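PDB 1WXQ: GTP-binding protein from Pyrococcus horikoshii, which probably binds GTP as an Obg-like P-loop NTPase and may hydrolyse nucleoside triphosphates, although its cellular role is not established. Local coordinates for residues M1-V6 and I71-V76; G40-I45 and E307-V312; S173-N178 and R212-M217; Y323-E328 and N337-V342; H341-K346 and F356-D361. All coordinates share one frame; numbering follows the deposited sequence.

Contact 1: M1-V6 and I71-V76; sequences MEIGVV and IPVKMV
Val73 is the bump in this pairing of neighbouring strands, and Met1 with Ile3 form the hollow that receives it. Val73 CG1 lies 3.8 Å from Ile3 CD1 and equally close to the terminal CE of Met1, a selenomethionine whose chain bends at both chi2 (-84°) and chi3 (-89°) and so curls back over the valine. Two residues further on the fit is repeated by the selenomethionine Met75, which reaches across to the groove between Ile3 and Val5, its CG 3.8 Å from Val5 CG2 and its CE 4.2 Å from Ile3 CG2. These residues form one apolar face in the parallel core of a P-loop NTPase sheet, where strand 2-7 runs up to the probable nucleotide-binding loop. Between the side chains the backbones are stitched by Ile3 N to Lys74 O (3.0 Å), Val76 N to Ile3 O (3.0 Å) and Val5 N to Val76 O (2.9 Å). The other face has a different texture. Glu2 and Lys74 lean together there, their CB atoms in contact. A salt bridge of 3.1 Å joins Lys74 NZ to Glu2 OE2, the ammonium standing well above the carboxylate plane. Gly4 adds no bump beside Val76.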
# COMPACT_ATOMS: atom_id res chain seq x y z
N MSE A 1 7.20 4.52 -3.60
CA MSE A 1 5.98 3.77 -3.21
C MSE A 1 4.72 4.39 -3.82
O MSE A 1 4.59 5.61 -3.89
CB MSE A 1 5.86 3.74 -1.68
CG MSE A 1 4.78 2.81 -1.16
SE MSE A 1 3.03 3.60 -1.15
CE MSE A 1 3.12 4.37 0.64
N GLU A 2 3.81 3.54 -4.26
CA GLU A 2 2.58 4.01 -4.89
C GLU A 2 1.48 2.97 -4.80
O GLU A 2 1.75 1.77 -4.87
CB GLU A 2 2.90 4.36 -6.35
CG GLU A 2 1.92 3.88 -7.39
CD GLU A 2 2.61 3.68 -8.74
OE1 GLU A 2 3.42 2.73 -8.84
OE2 GLU A 2 2.36 4.48 -9.68
N ILE A 3 0.24 3.44 -4.65
CA ILE A 3 -0.94 2.57 -4.52
C ILE A 3 -1.81 2.62 -5.77
O ILE A 3 -2.24 3.70 -6.17
CB ILE A 3 -1.83 3.00 -3.33
CG1 ILE A 3 -1.03 2.96 -2.02
CG2 ILE A 3 -3.04 2.09 -3.25
CD1 ILE A 3 -1.80 3.48 -0.84
N GLY A 4 -2.09 1.47 -6.35
CA GLY A 4 -2.92 1.41 -7.54
C GLY A 4 -4.35 1.02 -7.19
O GLY A 4 -4.55 0.14 -6.36
N VAL A 5 -5.32 1.69 -7.81
CA VAL A 5 -6.74 1.42 -7.57
C VAL A 5 -7.36 0.75 -8.80
O VAL A 5 -7.40 1.34 -9.89
CB VAL A 5 -7.51 2.71 -7.28
CG1 VAL A 5 -8.96 2.39 -6.98
CG2 VAL A 5 -6.87 3.45 -6.12
N VAL A 6 -7.85 -0.47 -8.61
CA VAL A 6 -8.40 -1.25 -9.71
C VAL A 6 -9.81 -1.72 -9.40
O VAL A 6 -10.23 -1.72 -8.25
CB VAL A 6 -7.55 -2.51 -9.98
CG1 VAL A 6 -6.11 -2.12 -10.25
CG2 VAL A 6 -7.62 -3.45 -8.79
N ILE A 71 0.51 12.43 5.71
CA ILE A 71 1.66 12.13 4.87
C ILE A 71 1.20 11.75 3.47
O ILE A 71 0.42 10.83 3.31
CB ILE A 71 2.43 10.94 5.48
CG1 ILE A 71 2.41 11.05 7.01
CG2 ILE A 71 3.85 10.91 4.95
CD1 ILE A 71 2.91 9.81 7.73
N PRO A 72 1.67 12.47 2.43
CA PRO A 72 1.29 12.20 1.04
C PRO A 72 1.75 10.85 0.47
O PRO A 72 2.80 10.33 0.84
CB PRO A 72 1.88 13.39 0.28
CG PRO A 72 3.08 13.75 1.08
CD PRO A 72 2.55 13.65 2.51
N VAL A 73 0.95 10.31 -0.45
CA VAL A 73 1.17 9.01 -1.08
C VAL A 73 0.66 8.99 -2.51
O VAL A 73 -0.48 9.38 -2.77
CB VAL A 73 0.41 7.90 -0.31
CG1 VAL A 73 0.47 6.57 -1.08
CG2 VAL A 73 0.97 7.75 1.10
N LYS A 74 1.47 8.51 -3.44
CA LYS A 74 1.06 8.43 -4.84
C LYS A 74 -0.08 7.44 -5.01
O LYS A 74 -0.11 6.40 -4.36
CB LYS A 74 2.21 7.99 -5.73
CG LYS A 74 3.02 9.10 -6.37
CD LYS A 74 3.84 8.56 -7.54
CE LYS A 74 2.93 7.89 -8.57
NZ LYS A 74 3.69 7.26 -9.66
N MSE A 75 -1.01 7.77 -5.91
CA MSE A 75 -2.15 6.91 -6.19
C MSE A 75 -2.40 6.93 -7.69
O MSE A 75 -2.34 7.98 -8.33
CB MSE A 75 -3.38 7.40 -5.42
CG MSE A 75 -4.56 6.45 -5.50
SE MSE A 75 -5.94 6.84 -4.21
CE MSE A 75 -5.42 5.57 -2.83
N VAL A 76 -2.69 5.76 -8.25
CA VAL A 76 -2.91 5.59 -9.68
C VAL A 76 -4.31 5.06 -10.00
O VAL A 76 -4.76 4.09 -9.40
CB VAL A 76 -1.86 4.61 -10.24
CG1 VAL A 76 -2.03 4.44 -11.75
CG2 VAL A 76 -0.47 5.11 -9.91

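Contact 2: G40-I45 and E307-V312; sequences GVTYAI and EVINRV
Asn310 OD1 is held by two weak hydrogen bonds, one from Ile45 N across the contact at 3.4 Å and a bent 131°, the other from NE2 of Gln306, one turn back on the same helix. The Gln306 amide also donates to Tyr43 O, so a single side chain ties the strand backbone to Asn310. The asparagine reaches the strand with its amide end, and Asn310 ND2 lies 3.1 Å from Ile45 O. Next to this polar patch the contact turns apolar. Ile309 points straight at the strand, with CG1 beside its own backbone N (chi1 -64°) and the chain then fully extended, which brings CD1 tip to tip with Thr42, 4.1 Å from Thr42 CG2. The second branch, Ile309 CG2, rests 3.6 Å from Tyr43 O. Here helix 305-316, more than 250 residues further along the chain, packs on the central sheet of the GTPase domain; the axis of 307-312 crosses that of 40-45 at 74°, 8.0 Å away at closest. Ile309 meets Met75 and Ile106 on the neighbouring strands as well, and Val308 and Val312 carry the helix on over strand 217-222. Thr42 OG1, close to the isoleucine tip, has its polar partner in Ala20 O, while the Tyr43 ring packs on Pro72.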
# COMPACT_ATOMS: atom_id res chain seq x y z
N GLY A 40 -2.38 10.68 -8.97
CA GLY A 40 -2.71 11.70 -8.00
C GLY A 40 -2.01 11.48 -6.68
O GLY A 40 -1.11 10.64 -6.58
N VAL A 41 -2.42 12.24 -5.68
CA VAL A 41 -1.83 12.12 -4.36
C VAL A 41 -2.93 12.02 -3.32
O VAL A 41 -3.86 12.84 -3.28
CB VAL A 41 -0.94 13.33 -4.04
CG1 VAL A 41 -1.75 14.62 -4.16
CG2 VAL A 41 -0.36 13.19 -2.64
N THR A 42 -2.86 10.99 -2.49
CA THR A 42 -3.83 10.81 -1.43
C THR A 42 -2.99 10.99 -0.18
O THR A 42 -1.83 11.40 -0.28
CB THR A 42 -4.48 9.41 -1.47
OG1 THR A 42 -5.49 9.33 -0.47
CG2 THR A 42 -3.44 8.33 -1.24
N TYR A 43 -3.55 10.68 0.98
CA TYR A 43 -2.79 11.01 2.18
C TYR A 43 -2.91 9.90 3.23
O TYR A 43 -3.87 9.14 3.27
CB TYR A 43 -3.34 12.32 2.75
CG TYR A 43 -2.68 13.48 2.09
CD1 TYR A 43 -1.31 13.69 2.26
CD2 TYR A 43 -3.44 14.40 1.37
CE1 TYR A 43 -0.71 14.81 1.70
CE2 TYR A 43 -2.83 15.52 0.81
CZ TYR A 43 -1.47 15.73 0.98
OH TYR A 43 -0.86 16.83 0.41
N ALA A 44 -1.88 9.80 4.08
CA ALA A 44 -1.91 8.80 5.14
C ALA A 44 -2.02 9.45 6.52
O ALA A 44 -1.08 10.02 7.06
CB ALA A 44 -0.63 7.97 5.06
N ILE A 45 -3.24 9.37 7.09
CA ILE A 45 -3.51 10.07 8.34
C ILE A 45 -3.41 9.14 9.55
O ILE A 45 -4.12 8.15 9.68
CB ILE A 45 -4.92 10.66 8.25
CG1 ILE A 45 -5.07 11.44 6.94
CG2 ILE A 45 -5.15 11.64 9.41
CD1 ILE A 45 -6.50 11.91 6.70
N GLU A 307 -9.91 4.54 5.84
CA GLU A 307 -9.53 3.31 6.54
C GLU A 307 -8.74 2.39 5.60
O GLU A 307 -7.69 1.84 5.95
CB GLU A 307 -10.81 2.60 7.01
CG GLU A 307 -10.62 1.60 8.13
CD GLU A 307 -11.92 0.86 8.45
OE1 GLU A 307 -12.99 1.52 8.42
OE2 GLU A 307 -11.86 -0.36 8.74
N VAL A 308 -9.25 2.22 4.38
CA VAL A 308 -8.59 1.38 3.41
C VAL A 308 -7.16 1.86 3.15
O VAL A 308 -6.22 1.06 3.17
CB VAL A 308 -9.36 1.36 2.08
CG1 VAL A 308 -8.54 0.65 1.02
CG2 VAL A 308 -10.71 0.68 2.28
N ILE A 309 -6.99 3.16 2.93
CA ILE A 309 -5.66 3.72 2.66
C ILE A 309 -4.69 3.55 3.84
O ILE A 309 -3.50 3.28 3.64
CB ILE A 309 -5.75 5.20 2.24
CG1 ILE A 309 -6.51 5.29 0.90
CG2 ILE A 309 -4.37 5.80 2.13
CD1 ILE A 309 -6.84 6.69 0.45
N ASN A 310 -5.20 3.69 5.06
CA ASN A 310 -4.34 3.50 6.22
C ASN A 310 -3.95 2.02 6.33
O ASN A 310 -2.81 1.69 6.71
CB ASN A 310 -5.05 3.95 7.53
CG ASN A 310 -5.20 5.49 7.65
OD1 ASN A 310 -4.64 6.26 6.85
ND2 ASN A 310 -5.95 5.92 8.65
N ARG A 311 -4.86 1.11 5.98
CA ARG A 311 -4.55 -0.32 6.08
C ARG A 311 -3.53 -0.72 5.04
O ARG A 311 -2.72 -1.62 5.28
CB ARG A 311 -5.82 -1.19 5.96
CG ARG A 311 -6.78 -1.09 7.15
CD ARG A 311 -6.12 -1.52 8.48
NE ARG A 311 -5.89 -2.96 8.55
CZ ARG A 311 -6.84 -3.86 8.76
NH1 ARG A 311 -8.10 -3.49 8.95
NH2 ARG A 311 -6.54 -5.15 8.78
N VAL A 312 -3.55 -0.06 3.89
CA VAL A 312 -2.57 -0.37 2.85
C VAL A 312 -1.16 0.06 3.29
O VAL A 312 -0.21 -0.72 3.23
CB VAL A 312 -2.88 0.34 1.52
CG1 VAL A 312 -1.75 0.08 0.54
CG2 VAL A 312 -4.20 -0.13 0.94

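Contact 3: S173-N178 and R212-M217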
# COMPACT_ATOMS: atom_id res chain seq x y z
N SER A 173 12.42 -7.14 -12.69
CA SER A 173 12.72 -5.84 -12.09
C SER A 173 11.68 -4.81 -12.49
O SER A 173 11.42 -3.86 -11.75
CB SER A 173 14.10 -5.32 -12.53
OG SER A 173 15.15 -5.85 -11.73
N GLY A 174 11.07 -5.01 -13.66
CA GLY A 174 10.08 -4.07 -14.14
C GLY A 174 8.78 -3.97 -13.35
O GLY A 174 7.99 -3.04 -13.55
N ILE A 175 8.55 -4.91 -12.44
CA ILE A 175 7.33 -4.89 -11.66
C ILE A 175 7.56 -4.47 -10.21
O ILE A 175 6.62 -4.23 -9.47
CB ILE A 175 6.62 -6.27 -11.72
CG1 ILE A 175 6.25 -6.59 -13.17
CG2 ILE A 175 5.35 -6.26 -10.89
CD1 ILE A 175 7.41 -7.06 -14.02
N GLY A 176 8.82 -4.36 -9.82
CA GLY A 176 9.13 -3.96 -8.46
C GLY A 176 9.71 -5.06 -7.60
O GLY A 176 9.79 -4.91 -6.38
N VAL A 177 10.12 -6.17 -8.20
CA VAL A 177 10.66 -7.29 -7.44
C VAL A 177 12.16 -7.12 -7.01
O VAL A 177 12.97 -6.72 -7.83
CB VAL A 177 10.52 -8.59 -8.28
CG1 VAL A 177 11.17 -9.75 -7.54
CG2 VAL A 177 9.05 -8.91 -8.55
N ASN A 178 12.49 -7.40 -5.74
CA ASN A 178 13.76 -7.39 -5.07
C ASN A 178 14.42 -8.70 -5.36
O ASN A 178 13.78 -9.74 -5.44
CB ASN A 178 13.51 -7.25 -3.57
CG ASN A 178 14.00 -5.90 -3.10
OD1 ASN A 178 15.18 -5.72 -2.79
ND2 ASN A 178 13.07 -4.94 -3.05
N ARG A 212 1.55 -12.20 -4.33
CA ARG A 212 1.16 -12.06 -2.94
C ARG A 212 2.01 -11.06 -2.17
O ARG A 212 1.52 -10.35 -1.30
CB ARG A 212 1.22 -13.41 -2.24
CG ARG A 212 -0.13 -14.01 -1.81
CD ARG A 212 0.16 -15.16 -0.86
NE ARG A 212 1.35 -14.82 -0.08
CZ ARG A 212 2.08 -15.67 0.62
NH1 ARG A 212 1.76 -16.97 0.66
NH2 ARG A 212 3.17 -15.23 1.26
N VAL A 213 3.30 -11.01 -2.51
CA VAL A 213 4.23 -10.11 -1.85
C VAL A 213 4.47 -8.79 -2.58
O VAL A 213 4.65 -7.75 -1.94
CB VAL A 213 5.60 -10.81 -1.65
CG1 VAL A 213 6.61 -9.84 -1.07
CG2 VAL A 213 5.44 -12.00 -0.72
N ASN A 214 4.44 -8.83 -3.92
CA ASN A 214 4.69 -7.67 -4.80
C ASN A 214 3.43 -6.90 -5.21
O ASN A 214 3.49 -5.72 -5.55
CB ASN A 214 5.45 -8.14 -6.06
CG ASN A 214 5.72 -7.03 -7.07
OD1 ASN A 214 4.89 -6.73 -7.93
ND2 ASN A 214 6.90 -6.41 -6.97
N LYS A 215 2.29 -7.58 -5.20
CA LYS A 215 1.05 -6.93 -5.55
C LYS A 215 -0.01 -7.23 -4.50
O LYS A 215 -1.09 -7.69 -4.80
CB LYS A 215 0.61 -7.39 -6.94
CG LYS A 215 1.51 -6.85 -8.05
CD LYS A 215 1.45 -5.32 -8.11
CE LYS A 215 2.42 -4.72 -9.12
NZ LYS A 215 3.81 -4.57 -8.61
N PRO A 216 0.32 -6.97 -3.23
CA PRO A 216 -0.62 -7.23 -2.15
C PRO A 216 -1.75 -6.23 -2.29
O PRO A 216 -1.56 -5.11 -2.76
CB PRO A 216 0.21 -6.97 -0.90
CG PRO A 216 1.08 -5.83 -1.34
CD PRO A 216 1.51 -6.26 -2.73
N MSE A 217 -2.94 -6.62 -1.88
CA MSE A 217 -4.04 -5.69 -2.01
C MSE A 217 -5.03 -5.65 -0.88
O MSE A 217 -5.08 -6.53 -0.02
CB MSE A 217 -4.78 -5.92 -3.32
CG MSE A 217 -4.98 -7.37 -3.76
SE MSE A 217 -5.81 -7.39 -5.54
CE MSE A 217 -4.65 -8.67 -6.39
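Lys215 reaches Ile175 by a bent route. From CB the chain turns at chi2 (-63°), runs straight through CG and CD, and turns again at chi4 (-83°), which folds its end toward the loop 173-178. Along the way Lys215 CE comes 3.8 Å from the CG2 methyl of Ile175, the two side chains crossing at about a right angle. At the tip, Lys215 NZ donates to Ile175 O at 3.0 Å, lying in the plane of that carbonyl. Other oxygens gather round Lys215 NZ: Asn214 O at 3.3 Å, met from above its carbonyl plane, Arg100 O and Ala102 O of a nearby loop, and Asn214 OD1, modelled too close for its distance to carry weight. They must share three N-H groups, so some of these bonds are probably bifurcated. Ile175 O takes a second, weak bond from Asn214 ND2 (3.3 Å), and the amide is flanked by Val177, whose CG2 lies 3.7 Å from Asn214 ND2. Gly176, at a positive phi of 109°, turns the loop just where it passes this amide. The contact thus joins the linker between helices 164-171 and 179-188 to the C-terminal end of helix 200-214, just before strand 217-222. A buried ammonium ringed by carbonyl oxygens probably remains protonated, its charge offset by the surrounding carbonyl dipoles, including one at that helix end.

Contact 4: Y323-E328 and N337-V342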
# COMPACT_ATOMS: atom_id res chain seq x y z
N TYR A 323 10.56 10.63 11.95
CA TYR A 323 11.02 12.01 11.72
C TYR A 323 12.46 12.29 12.12
O TYR A 323 12.81 12.18 13.29
CB TYR A 323 10.14 13.00 12.49
CG TYR A 323 8.67 12.95 12.16
CD1 TYR A 323 7.86 11.90 12.59
CD2 TYR A 323 8.07 13.99 11.45
CE1 TYR A 323 6.49 11.90 12.34
CE2 TYR A 323 6.71 14.00 11.19
CZ TYR A 323 5.92 12.96 11.64
OH TYR A 323 4.56 13.00 11.41
N PRO A 324 13.31 12.67 11.15
CA PRO A 324 14.72 12.98 11.40
C PRO A 324 14.90 14.45 11.72
O PRO A 324 14.37 15.33 11.03
CB PRO A 324 15.38 12.62 10.08
CG PRO A 324 14.37 13.07 9.10
CD PRO A 324 13.06 12.55 9.70
N VAL A 325 15.66 14.72 12.78
CA VAL A 325 15.93 16.08 13.22
C VAL A 325 17.43 16.37 13.24
O VAL A 325 18.25 15.48 13.00
CB VAL A 325 15.37 16.32 14.64
CG1 VAL A 325 13.84 16.27 14.62
CG2 VAL A 325 15.92 15.27 15.60
N HIS A 326 17.77 17.61 13.56
CA HIS A 326 19.15 18.05 13.63
C HIS A 326 19.45 18.21 15.13
O HIS A 326 20.56 17.99 15.59
CB HIS A 326 19.37 19.28 12.74
CG HIS A 326 20.80 19.67 12.57
ND1 HIS A 326 21.18 20.87 12.02
CD2 HIS A 326 21.95 19.00 12.84
CE1 HIS A 326 22.50 20.93 11.95
NE2 HIS A 326 22.99 19.81 12.45
N ASP A 327 18.37 18.57 15.84
CA ASP A 327 18.55 18.79 17.26
C ASP A 327 17.40 18.18 18.10
O ASP A 327 16.26 18.62 18.02
CB ASP A 327 18.51 20.33 17.49
CG ASP A 327 18.80 20.75 18.92
OD1 ASP A 327 18.03 20.37 19.84
OD2 ASP A 327 19.81 21.47 19.13
N GLU A 328 17.73 17.14 18.87
CA GLU A 328 16.74 16.45 19.69
C GLU A 328 16.34 17.34 20.85
O GLU A 328 16.28 18.57 20.70
CB GLU A 328 17.31 15.13 20.22
CG GLU A 328 18.71 14.78 19.73
CD GLU A 328 19.80 15.67 20.31
OE1 GLU A 328 19.82 16.89 20.01
OE2 GLU A 328 20.65 15.15 21.07
N ASN A 337 13.84 24.79 11.24
CA ASN A 337 12.43 24.44 11.42
C ASN A 337 12.30 23.16 12.26
O ASN A 337 13.19 22.33 12.30
CB ASN A 337 11.81 24.22 10.05
CG ASN A 337 12.05 25.44 9.19
OD1 ASN A 337 13.13 25.63 8.64
ND2 ASN A 337 10.99 26.25 9.02
N VAL A 338 11.16 23.04 12.96
CA VAL A 338 10.98 21.88 13.84
C VAL A 338 10.15 20.78 13.16
O VAL A 338 9.15 21.04 12.51
CB VAL A 338 10.28 22.35 15.11
CG1 VAL A 338 9.07 23.21 14.74
CG2 VAL A 338 9.82 21.16 15.92
N LEU A 339 10.61 19.54 13.34
CA LEU A 339 9.99 18.35 12.73
C LEU A 339 9.61 18.57 11.28
O LEU A 339 8.49 18.28 10.88
CB LEU A 339 8.76 17.91 13.52
CG LEU A 339 9.00 17.36 14.93
CD1 LEU A 339 7.68 17.06 15.60
CD2 LEU A 339 9.85 16.10 14.85
N PRO A 340 10.55 19.09 10.46
CA PRO A 340 10.38 19.38 9.03
C PRO A 340 9.91 18.25 8.11
O PRO A 340 9.00 18.45 7.30
CB PRO A 340 11.76 19.91 8.61
CG PRO A 340 12.27 20.52 9.88
CD PRO A 340 11.91 19.46 10.89
N HIS A 341 10.52 17.08 8.22
CA HIS A 341 10.13 15.97 7.35
C HIS A 341 9.72 14.68 8.04
O HIS A 341 10.11 14.42 9.18
CB HIS A 341 11.23 15.66 6.34
CG HIS A 341 11.74 16.85 5.61
ND1 HIS A 341 12.64 17.73 6.15
CD2 HIS A 341 11.45 17.32 4.37
CE1 HIS A 341 12.90 18.69 5.28
NE2 HIS A 341 12.19 18.46 4.19
N VAL A 342 8.95 13.89 7.31
CA VAL A 342 8.47 12.60 7.79
C VAL A 342 8.71 11.57 6.71
O VAL A 342 8.46 11.83 5.53
CB VAL A 342 6.96 12.62 8.09
CG1 VAL A 342 6.19 13.06 6.85
CG2 VAL A 342 6.50 11.24 8.53
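Tyr323 and Val342 run alongside each other, the valine over one face of the phenol ring. Val342 CB stands 3.8 Å from the centroid of the Tyr323 ring, 28° off the normal, a CH-pi contact. The rotamer of the valine completes it: at chi1 56° CG1 takes the crowded position between backbone N and carbonyl carbon, leaving Val342 CG2 anti to N and displaced over the rim, 3.6 Å from Tyr323 CZ. The tyrosine ring also meets that of His48, the planes inclined at about 45°.

Leu339 supplies the second apolar element. Its backbone is in a left-handed conformation, and its extended side chain sends CD2 between Tyr323 and Val325, 3.9 Å from Tyr323 CB and 4.0 Å from Val325 CG1. The side chains of Val325 and Leu339 share a direction, and both also touch Ile389 on strand 388-394. His341 O also lies against this strand, 3.6 Å from Tyr323 CB and 3.5 Å from Pro324 CD. Leu339 O is hydrogen-bonded to Tyr62 OH, which links the loop to a more distant part of the chain.

The segments flank the turn region: 323-328 ends strand 319-325 and leaves it, and 337-342 leads into the antiparallel strand 343-346. This arrangement is consistent with the first hairpin of the beta-grasp fold of ubiquitin-like TGS domains, the family to which this part of the chain is assigned.

Contact 5: H341-K346 and F356-D361; sequences HVFLMK and FKVHTD
Lys357 CB lies over one face of the Phe343 phenyl ring, 4.2 Å above its plane and offset toward the rim. Val358, the next residue on the helix, adds an apolar side-chain contact, its CG2 4.3 Å from Phe343 CE2. The ring itself is also packed against Leu354, one turn before Val358 on the helix, and against Pro324 of the neighbouring strand.

A second kind of contact involves selenium. Met345, a selenomethionine, bends at chi2 and chi3 and approaches Lys357 end-on: Met345 SE lies 3.7 Å from Lys357 CG, and Met345 CE 3.9 Å from the same carbon. Phe343 and Met345 therefore take up different parts of one lysine, the ring near its base and the selenium further out.

The polar end behaves separately. Lys357 folds at chi2 (-51°) and chi4 (58°), which carries NZ back toward the strand, 3.3 Å from Leu344 O and 3.8 Å from Met345 SE.

What results is a helix, 351-358, leaning on the edge strand 343-346 that precedes it. A helix laid against the sheet directly after the first hairpin is characteristic of the beta-grasp fold, consistent with the TGS domain assigned to this part of the chain.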
# COMPACT_ATOMS: atom_id res chain seq x y z
N HIS A 341 10.52 17.08 8.22
CA HIS A 341 10.13 15.97 7.35
C HIS A 341 9.72 14.68 8.04
O HIS A 341 10.11 14.42 9.18
CB HIS A 341 11.23 15.66 6.34
CG HIS A 341 11.74 16.85 5.61
ND1 HIS A 341 12.64 17.73 6.15
CD2 HIS A 341 11.45 17.32 4.37
CE1 HIS A 341 12.90 18.69 5.28
NE2 HIS A 341 12.19 18.46 4.19
N VAL A 342 8.95 13.89 7.31
CA VAL A 342 8.47 12.60 7.79
C VAL A 342 8.71 11.57 6.71
O VAL A 342 8.46 11.83 5.53
CB VAL A 342 6.96 12.62 8.09
CG1 VAL A 342 6.19 13.06 6.85
CG2 VAL A 342 6.50 11.24 8.53
N PHE A 343 9.18 10.40 7.11
CA PHE A 343 9.41 9.34 6.13
C PHE A 343 8.70 8.04 6.50
O PHE A 343 8.64 7.64 7.67
CB PHE A 343 10.91 9.11 5.95
CG PHE A 343 11.61 10.25 5.25
CD1 PHE A 343 11.48 10.42 3.88
CD2 PHE A 343 12.35 11.18 5.98
CE1 PHE A 343 12.08 11.51 3.23
CE2 PHE A 343 12.95 12.28 5.34
CZ PHE A 343 12.82 12.44 3.97
N LEU A 344 8.13 7.41 5.49
CA LEU A 344 7.46 6.13 5.65
C LEU A 344 8.59 5.10 5.56
O LEU A 344 9.17 4.89 4.49
CB LEU A 344 6.45 5.93 4.52
CG LEU A 344 5.09 6.65 4.47
CD1 LEU A 344 4.16 6.09 3.38
CD2 LEU A 344 4.44 6.53 5.84
N MSE A 345 8.93 4.49 6.69
CA MSE A 345 9.97 3.47 6.73
C MSE A 345 9.34 2.09 6.87
O MSE A 345 8.30 1.93 7.51
CB MSE A 345 10.88 3.70 7.94
CG MSE A 345 11.46 5.10 8.02
SE MSE A 345 12.29 5.59 6.36
CE MSE A 345 13.82 4.40 6.45
N LYS A 346 9.97 1.08 6.28
CA LYS A 346 9.48 -0.26 6.40
C LYS A 346 9.86 -0.78 7.77
O LYS A 346 10.93 -0.52 8.29
CB LYS A 346 10.14 -1.11 5.32
CG LYS A 346 9.83 -2.60 5.47
CD LYS A 346 8.51 -2.98 4.79
CE LYS A 346 8.16 -4.46 4.99
NZ LYS A 346 6.98 -4.79 4.20
N PHE A 356 19.78 7.22 4.70
CA PHE A 356 19.78 7.13 3.24
C PHE A 356 18.56 7.77 2.60
O PHE A 356 18.65 8.35 1.51
CB PHE A 356 19.94 5.68 2.79
CG PHE A 356 21.37 5.20 2.82
CD1 PHE A 356 22.29 5.67 1.88
CD2 PHE A 356 21.81 4.31 3.79
CE1 PHE A 356 23.62 5.25 1.92
CE2 PHE A 356 23.14 3.89 3.83
CZ PHE A 356 24.05 4.36 2.89
N LYS A 357 17.41 7.68 3.26
CA LYS A 357 16.22 8.30 2.70
C LYS A 357 16.51 9.79 2.51
O LYS A 357 16.07 10.38 1.52
CB LYS A 357 15.01 8.12 3.62
CG LYS A 357 14.30 6.81 3.44
CD LYS A 357 13.97 6.57 1.97
CE LYS A 357 13.07 5.34 1.82
NZ LYS A 357 11.81 5.52 2.60
N VAL A 358 17.23 10.39 3.45
CA VAL A 358 17.57 11.80 3.35
C VAL A 358 18.62 11.97 2.24
O VAL A 358 18.34 12.60 1.21
CB VAL A 358 18.16 12.36 4.68
CG1 VAL A 358 18.35 13.88 4.56
CG2 VAL A 358 17.25 12.02 5.86
N HIS A 359 19.81 11.42 2.44
CA HIS A 359 20.85 11.56 1.42
C HIS A 359 21.97 10.52 1.50
O HIS A 359 22.36 10.10 2.58
CB HIS A 359 21.45 12.96 1.50
CG HIS A 359 22.26 13.34 0.29
ND1 HIS A 359 21.73 13.33 -0.98
CD2 HIS A 359 23.53 13.79 0.17
CE1 HIS A 359 22.65 13.76 -1.84
NE2 HIS A 359 23.75 14.04 -1.16
N THR A 360 22.47 10.12 0.33
CA THR A 360 23.55 9.15 0.20
C THR A 360 24.66 9.33 1.24
O THR A 360 24.97 8.40 1.98
CB THR A 360 24.21 9.22 -1.22
OG1 THR A 360 23.34 8.64 -2.20
CG2 THR A 360 25.53 8.46 -1.24
N ASP A 361 25.26 10.52 1.27
CA ASP A 361 26.35 10.78 2.20
C ASP A 361 25.96 10.63 3.66
O ASP A 361 26.70 10.04 4.44
CB ASP A 361 26.93 12.17 1.96
CG ASP A 361 27.32 12.37 0.53
OD1 ASP A 361 28.04 11.50 -0.00
OD2 ASP A 361 26.92 13.39 -0.07

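In the fold
Two sheets organise these contacts. Contacts 1 and 2 share the central sheet of the GTPase domain, where strands 68-77 and 39-47 are neighbours, and their centres are about 8 Å apart. Contact 3, about 14 Å from contact 1 between centres, lies within the chain loop that contact 2 closes. Contacts 4 and 5 come later in the chain, their centres about 12 Å apart, and share His341 and Val342 just before strand 343-346 in the smaller, four-stranded sheet. The domains meet directly: Met1 CE packs on Leu344 CD1 (3.4 Å) and Ile71 CG2 on Val342 CG1 (3.7 Å). The TGS-like domain thus packs on Met1 and Ile71 of contact 1, so the two domains share an interface there.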